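Local coordinates for protein L-glyceraldehyde 3-phosphate reductase (Clostridium beijerinckii, PDB 6HG6) that probably reduces aldehydes such as furfural and methylglyoxal with NADPH, as an aldo-keto reductase built on a TIM barrel, at residues N268-N273 with A279-S284; G105-G108 with R113-I116. All coordinates share one frame; numbering follows the deposited sequence.

Interaction 1 of 2, residues N268-N273 with A279-S284; sequences NNIALN and AQMALS. With NDP (NADPH dihydro-nicotinamide-adenine-dinucleotide phosphate), chain B.
Met281 reaches from helix 278-286 to the flank of helix 258-273, where its thioether lies against Ile270 and Ala271. Its chain leaves the helix with CG anti to the backbone N (chi1 -176°) and runs extended through chi2, which carries the sulfur across the gap; a bend at chi3 (78°) then turns CE aside, alongside the facing helix. SD of Met281 settles 3.6 Å from the backbone N of Ala271 and 3.7 Å from CG2 of Ile270, its methyl branch. The side chains of Ile270 and Met281 meet at a slant, branch against sulfur. Ala271 instead directs its single methyl toward the other helix, and its CB stands 3.8 Å from CB of Met281. That small residue lets the two backbones come close, with the CA atoms of Ala271 and Met281 only 5.6 Å apart, while the unbranched, flexible methionine can lie along the neighbouring surface. The two helices follow one another between strands 218-222 and 294-297 of the aldo-keto reductase barrel, and a short connection joins them. Helix 319-329 packs on the same apolar junction: Ile325 touches both Ile270 and Met281, while Met324 and Ile328 add to the cover over Ile270. Helix 278-286 also borders the cofactor. CB of Ala279 lies 3.8 Å from N1A of the NADPH adenine, a methyl small enough to let the base approach the helix. NE2 of Gln280 hydrogen-bonds the carbonyl O of Glu307, an NADPH-binding residue, whereas OE1 accepts the backbone N of Thr277 at the beginning of its own helix.

Interaction 2 of 2, residues G105-G108 with R113-I116; sequences GPYG and RKYI
Tyr107 and Lys114 pack carbon on carbon at the surface, meeting obliquely. The lysine chain starts with CG anti to its backbone N (chi1 161°) and bends at chi2 (68°), so that both CG and CE come up to the base of the tyrosine side chain. CG of Lys114 is 3.7 Å from CB of Tyr107, and CE of Lys114 lies 3.9 Å from the same CB. Long methylenes suit lysine to such a site, since they can pack on carbon while carrying the ammonium group onward. One face of the Tyr107 ring is occupied by CG of Pro106, 3.6 Å above the ring plane and offset toward the rim. Residues 105-108 form a type I beta turn in the loop that leads from barrel strand 93-98 to helix 113-127, and here the turn folds back onto the first turn of that helix. The carbonyl O of Tyr107 packs closely on the start of the helix, 3.1 Å from CB of Tyr115, and also makes a weak, bent CA-H...O contact with CA of Tyr115 (3.5 Å, 121° at the hydrogen). The Tyr115 ring also packs on backbone: C of Gly108 lies 3.6 Å above one face of it, offset toward the rim. Asn64 and the backbone N of Gly99 hydrogen-bond the hydroxyl of Tyr115, and Trp103 meets its ring edge-to-face.

In the fold
Both contacts belong to the helices and loops outside the closed eight-stranded parallel barrel, on opposite sides of the chain's centre. Their own centres are 42 Å apart and their nearest atoms about 26 Å, so they do not touch. Interaction 2 comes first along the chain, between strands 93-98 and 132-137, and sets a loop against the start of helix 113-127. Interaction 1 follows much later, joining helices 258-273 and 278-286 ahead of the last barrel strand, 294-297. Interaction 1 borders the adenine end of NADPH through Ala279, whereas interaction 2 is peripheral packing away from the cofactor-binding residues, the side chain of Tyr115 lying about 11 Å from NADPH.

Interaction 1 of 2, residues N268-N273 with A279-S284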
loop_
_atom_site.group_PDB
_atom_site.type_symbol
_atom_site.label_atom_id
_atom_site.label_comp_id
_atom_site.label_asym_id
_atom_site.label_seq_id
_atom_site.Cartn_x
_atom_site.Cartn_y
_atom_site.Cartn_z
ATOM N N ASN A 268 -11.140 16.114 -13.710
ATOM C CA ASN A 268 -9.979 17.031 -13.716
ATOM C C ASN A 268 -10.477 18.472 -13.500
ATOM O O ASN A 268 -9.724 19.269 -12.915
ATOM C CB ASN A 268 -9.193 16.920 -15.017
ATOM C CG ASN A 268 -7.972 17.805 -15.012
ATOM O OD1 ASN A 268 -7.089 17.626 -14.187
ATOM N ND2 ASN A 268 -7.930 18.743 -15.938
ATOM N N ASN A 269 -11.692 18.790 -13.972
ATOM C CA ASN A 269 -12.286 20.140 -13.750
ATOM C C ASN A 269 -12.562 20.325 -12.250
ATOM O O ASN A 269 -12.354 21.490 -11.729
ATOM C CB ASN A 269 -13.518 20.379 -14.630
ATOM C CG ASN A 269 -13.135 20.660 -16.070
ATOM O OD1 ASN A 269 -11.832 21.247 -16.294
ATOM N ND2 ASN A 269 -14.334 20.347 -17.069
ATOM N N ILE A 270 -13.048 19.275 -11.577
ATOM C CA ILE A 270 -13.289 19.347 -10.108
ATOM C C ILE A 270 -11.935 19.561 -9.396
ATOM O O ILE A 270 -11.843 20.428 -8.443
ATOM C CB ILE A 270 -14.038 18.103 -9.614
ATOM C CG1 ILE A 270 -15.400 18.002 -10.304
ATOM C CG2 ILE A 270 -14.160 18.120 -8.109
ATOM C CD1 ILE A 270 -16.097 16.700 -10.099
ATOM N N ALA A 271 -10.886 18.872 -9.878
ATOM C CA ALA A 271 -9.534 18.999 -9.297
ATOM C C ALA A 271 -9.014 20.428 -9.502
ATOM O O ALA A 271 -8.584 21.040 -8.512
ATOM C CB ALA A 271 -8.616 17.943 -9.879
ATOM N N LEU A 272 -9.109 20.989 -10.711
ATOM C CA LEU A 272 -8.576 22.344 -10.990
ATOM C C LEU A 272 -9.220 23.382 -10.012
ATOM O O LEU A 272 -8.408 24.237 -9.345
ATOM C CB LEU A 272 -8.852 22.778 -12.445
ATOM C CG LEU A 272 -8.067 22.063 -13.551
ATOM C CD1 LEU A 272 -8.413 22.620 -14.916
ATOM C CD2 LEU A 272 -6.565 22.163 -13.340
ATOM N N ASN A 273 -10.552 23.198 -9.754
ATOM C CA ASN A 273 -11.348 24.148 -8.923
ATOM C C ASN A 273 -10.857 24.083 -7.471
ATOM O O ASN A 273 -11.034 25.078 -6.753
ATOM C CB ASN A 273 -12.853 23.885 -9.001
ATOM C CG ASN A 273 -13.464 24.279 -10.325
ATOM O OD1 ASN A 273 -12.998 25.200 -11.001
ATOM N ND2 ASN A 273 -14.558 23.624 -10.684
ATOM N N ALA A 279 -4.457 13.741 -10.310
ATOM C CA ALA A 279 -3.734 12.756 -9.475
ATOM C C ALA A 279 -3.840 13.161 -8.009
ATOM O O ALA A 279 -4.142 12.287 -7.151
ATOM C CB ALA A 279 -2.281 12.648 -9.874
ATOM N N GLN A 280 -3.583 14.435 -7.721
ATOM C CA GLN A 280 -3.626 14.931 -6.325
ATOM C C GLN A 280 -5.040 14.768 -5.759
ATOM O O GLN A 280 -5.153 14.296 -4.627
ATOM C CB GLN A 280 -3.170 16.372 -6.228
ATOM C CG GLN A 280 -1.663 16.520 -6.287
ATOM C CD GLN A 280 -1.299 17.983 -6.246
ATOM O OE1 GLN A 280 -1.960 18.816 -6.857
ATOM N NE2 GLN A 280 -0.326 18.290 -5.396
ATOM N N MET A 281 -6.080 15.079 -6.540
ATOM C CA MET A 281 -7.459 14.952 -6.017
ATOM C C MET A 281 -7.782 13.473 -5.801
ATOM O O MET A 281 -8.471 13.137 -4.821
ATOM C CB MET A 281 -8.489 15.537 -6.966
ATOM C CG MET A 281 -9.852 15.477 -6.359
ATOM S SD MET A 281 -11.112 16.239 -7.381
ATOM C CE MET A 281 -11.370 14.943 -8.600
ATOM N N ALA A 282 -7.309 12.603 -6.696
ATOM C CA ALA A 282 -7.562 11.155 -6.607
ATOM C C ALA A 282 -6.965 10.629 -5.298
ATOM O O ALA A 282 -7.603 9.757 -4.683
ATOM C CB ALA A 282 -7.009 10.440 -7.828
ATOM N N LEU A 283 -5.777 11.118 -4.909
ATOM C CA LEU A 283 -5.109 10.687 -3.653
ATOM C C LEU A 283 -5.900 11.230 -2.459
ATOM O O LEU A 283 -6.174 10.451 -1.546
ATOM C CB LEU A 283 -3.665 11.177 -3.598
ATOM C CG LEU A 283 -2.730 10.648 -4.686
ATOM C CD1 LEU A 283 -1.334 11.210 -4.468
ATOM C CD2 LEU A 283 -2.695 9.141 -4.706
ATOM N N SER A 284 -6.284 12.501 -2.504
ATOM C CA SER A 284 -7.089 13.148 -1.433
ATOM C C SER A 284 -8.415 12.399 -1.269
ATOM O O SER A 284 -8.840 12.193 -0.135
ATOM C CB SER A 284 -7.322 14.575 -1.686
ATOM O OG SER A 284 -6.096 15.256 -1.764
HETATM P PA NDP B . -0.587 4.545 -8.155
HETATM O O1A NDP B . -2.008 4.263 -8.514
HETATM O O2A NDP B . -0.156 5.597 -7.184
HETATM O O5B NDP B . 0.292 4.677 -9.495
HETATM C C5B NDP B . 1.710 4.972 -9.390
HETATM C C4B NDP B . 2.224 5.439 -10.727
HETATM O O4B NDP B . 1.426 6.577 -11.144
HETATM C C3B NDP B . 3.678 5.928 -10.778
HETATM O O3B NDP B . 4.620 4.889 -11.030
HETATM C C2B NDP B . 3.615 6.916 -11.935
HETATM O O2B NDP B . 3.637 6.154 -13.139
HETATM C C1B NDP B . 2.244 7.553 -11.743
HETATM N N9A NDP B . 2.206 8.728 -10.881
HETATM C C8A NDP B . 2.451 8.783 -9.530
HETATM N N7A NDP B . 2.282 9.976 -9.017
HETATM C C5A NDP B . 1.899 10.761 -10.095
HETATM C C6A NDP B . 1.570 12.126 -10.205
HETATM N N6A NDP B . 1.575 12.970 -9.176
HETATM N N1A NDP B . 1.219 12.593 -11.432
HETATM C C2A NDP B . 1.214 11.735 -12.462
HETATM N N3A NDP B . 1.497 10.434 -12.476
HETATM C C4A NDP B . 1.835 10.000 -11.248
HETATM O O3 NDP B . 0.017 3.196 -7.498
HETATM P PN NDP B . 0.439 1.753 -8.045
HETATM O O1N NDP B . 1.832 1.871 -8.567
HETATM O O2N NDP B . -0.630 1.155 -8.901
HETATM O O5D NDP B . 0.472 0.933 -6.656
HETATM C C5D NDP B . 1.134 1.554 -5.523
HETATM C C4D NDP B . 1.606 0.477 -4.575
HETATM O O4D NDP B . 0.470 -0.270 -4.102
HETATM C C3D NDP B . 2.508 -0.605 -5.163
HETATM O O3D NDP B . 3.837 -0.126 -5.306
HETATM C C2D NDP B . 2.342 -1.697 -4.099
HETATM O O2D NDP B . 3.144 -1.414 -2.983
HETATM C C1D NDP B . 0.862 -1.587 -3.746
HETATM N N1N NDP B . 0.028 -2.562 -4.492
HETATM C C2N NDP B . -0.555 -3.611 -3.824
HETATM C C3N NDP B . -1.100 -4.685 -4.473
HETATM C C7N NDP B . -1.712 -5.797 -3.663
HETATM O O7N NDP B . -1.626 -5.803 -2.421
HETATM N N7N NDP B . -2.316 -6.772 -4.342
HETATM C C4N NDP B . -1.052 -4.681 -5.977
HETATM C C5N NDP B . -0.591 -3.417 -6.590
HETATM C C6N NDP B . -0.160 -2.416 -5.854
HETATM P P2B NDP B . 4.330 6.833 -14.432
HETATM O O1X NDP B . 5.408 7.836 -14.073
HETATM O O2X NDP B . 4.892 5.653 -15.209
HETATM O O3X NDP B . 3.140 7.481 -15.125
#

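Interaction 2 of 2, residues G105-G108 with R113-I116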
loop_
_atom_site.group_PDB
_atom_site.type_symbol
_atom_site.label_atom_id
_atom_site.label_comp_id
_atom_site.label_asym_id
_atom_site.label_seq_id
_atom_site.Cartn_x
_atom_site.Cartn_y
_atom_site.Cartn_z
ATOM N N GLY A 105 5.489 -24.422 -9.126
ATOM C CA GLY A 105 5.125 -25.657 -8.410
ATOM C C GLY A 105 4.143 -25.410 -7.274
ATOM O O GLY A 105 3.754 -24.290 -7.002
ATOM N N PRO A 106 3.730 -26.485 -6.568
ATOM C CA PRO A 106 2.644 -26.392 -5.587
ATOM C C PRO A 106 2.913 -25.640 -4.292
ATOM O O PRO A 106 1.965 -25.392 -3.546
ATOM C CB PRO A 106 2.323 -27.871 -5.316
ATOM C CG PRO A 106 3.633 -28.564 -5.529
ATOM C CD PRO A 106 4.253 -27.835 -6.705
ATOM N N TYR A 107 4.153 -25.231 -4.038
ATOM C CA TYR A 107 4.532 -24.538 -2.786
ATOM C C TYR A 107 4.952 -23.099 -3.080
ATOM O O TYR A 107 5.453 -22.484 -2.161
ATOM C CB TYR A 107 5.642 -25.307 -2.048
ATOM C CG TYR A 107 5.395 -26.781 -2.054
ATOM C CD1 TYR A 107 4.173 -27.286 -1.661
ATOM C CD2 TYR A 107 6.330 -27.663 -2.578
ATOM C CE1 TYR A 107 3.907 -28.630 -1.752
ATOM C CE2 TYR A 107 6.086 -29.017 -2.663
ATOM C CZ TYR A 107 4.840 -29.494 -2.304
ATOM O OH TYR A 107 4.597 -30.831 -2.499
ATOM N N GLY A 108 4.691 -22.561 -4.288
ATOM C CA GLY A 108 5.186 -21.211 -4.615
ATOM C C GLY A 108 4.089 -20.211 -4.937
ATOM O O GLY A 108 4.408 -19.170 -5.521
ATOM N N ARG A 113 0.732 -22.954 4.637
ATOM C CA ARG A 113 1.764 -22.658 5.650
ATOM C C ARG A 113 3.153 -22.856 5.011
ATOM O O ARG A 113 4.016 -22.012 5.200
ATOM C CB ARG A 113 1.555 -23.585 6.855
ATOM C CG ARG A 113 2.623 -23.473 7.931
ATOM C CD ARG A 113 2.248 -24.470 9.002
ATOM N NE ARG A 113 3.138 -24.342 10.124
ATOM C CZ ARG A 113 3.063 -23.402 11.060
ATOM N NH1 ARG A 113 2.076 -22.523 11.031
ATOM N NH2 ARG A 113 3.974 -23.396 12.036
ATOM N N LYS A 114 3.349 -23.918 4.226
ATOM C CA LYS A 114 4.652 -24.169 3.559
ATOM C C LYS A 114 5.076 -22.948 2.741
ATOM O O LYS A 114 6.163 -22.425 2.953
ATOM C CB LYS A 114 4.551 -25.427 2.707
ATOM C CG LYS A 114 5.608 -25.560 1.632
ATOM C CD LYS A 114 6.991 -25.779 2.157
ATOM C CE LYS A 114 7.914 -26.265 1.036
ATOM N NZ LYS A 114 9.244 -26.676 1.532
ATOM N N TYR A 115 4.216 -22.460 1.846
ATOM C CA TYR A 115 4.580 -21.323 0.978
ATOM C C TYR A 115 4.796 -20.075 1.822
ATOM O O TYR A 115 5.772 -19.347 1.626
ATOM C CB TYR A 115 3.511 -21.156 -0.097
ATOM C CG TYR A 115 3.602 -19.848 -0.824
ATOM C CD1 TYR A 115 4.792 -19.386 -1.349
ATOM C CD2 TYR A 115 2.465 -19.078 -1.002
ATOM C CE1 TYR A 115 4.846 -18.175 -2.027
ATOM C CE2 TYR A 115 2.503 -17.883 -1.691
ATOM C CZ TYR A 115 3.704 -17.429 -2.203
ATOM O OH TYR A 115 3.740 -16.206 -2.828
ATOM N N ILE A 116 3.841 -19.775 2.696
ATOM C CA ILE A 116 3.861 -18.495 3.437
ATOM C C ILE A 116 5.154 -18.432 4.241
ATOM O O ILE A 116 5.859 -17.433 4.170
ATOM C CB ILE A 116 2.575 -18.315 4.258
ATOM C CG1 ILE A 116 1.369 -18.105 3.346
ATOM C CG2 ILE A 116 2.779 -17.228 5.282
ATOM C CD1 ILE A 116 0.040 -18.102 4.097
#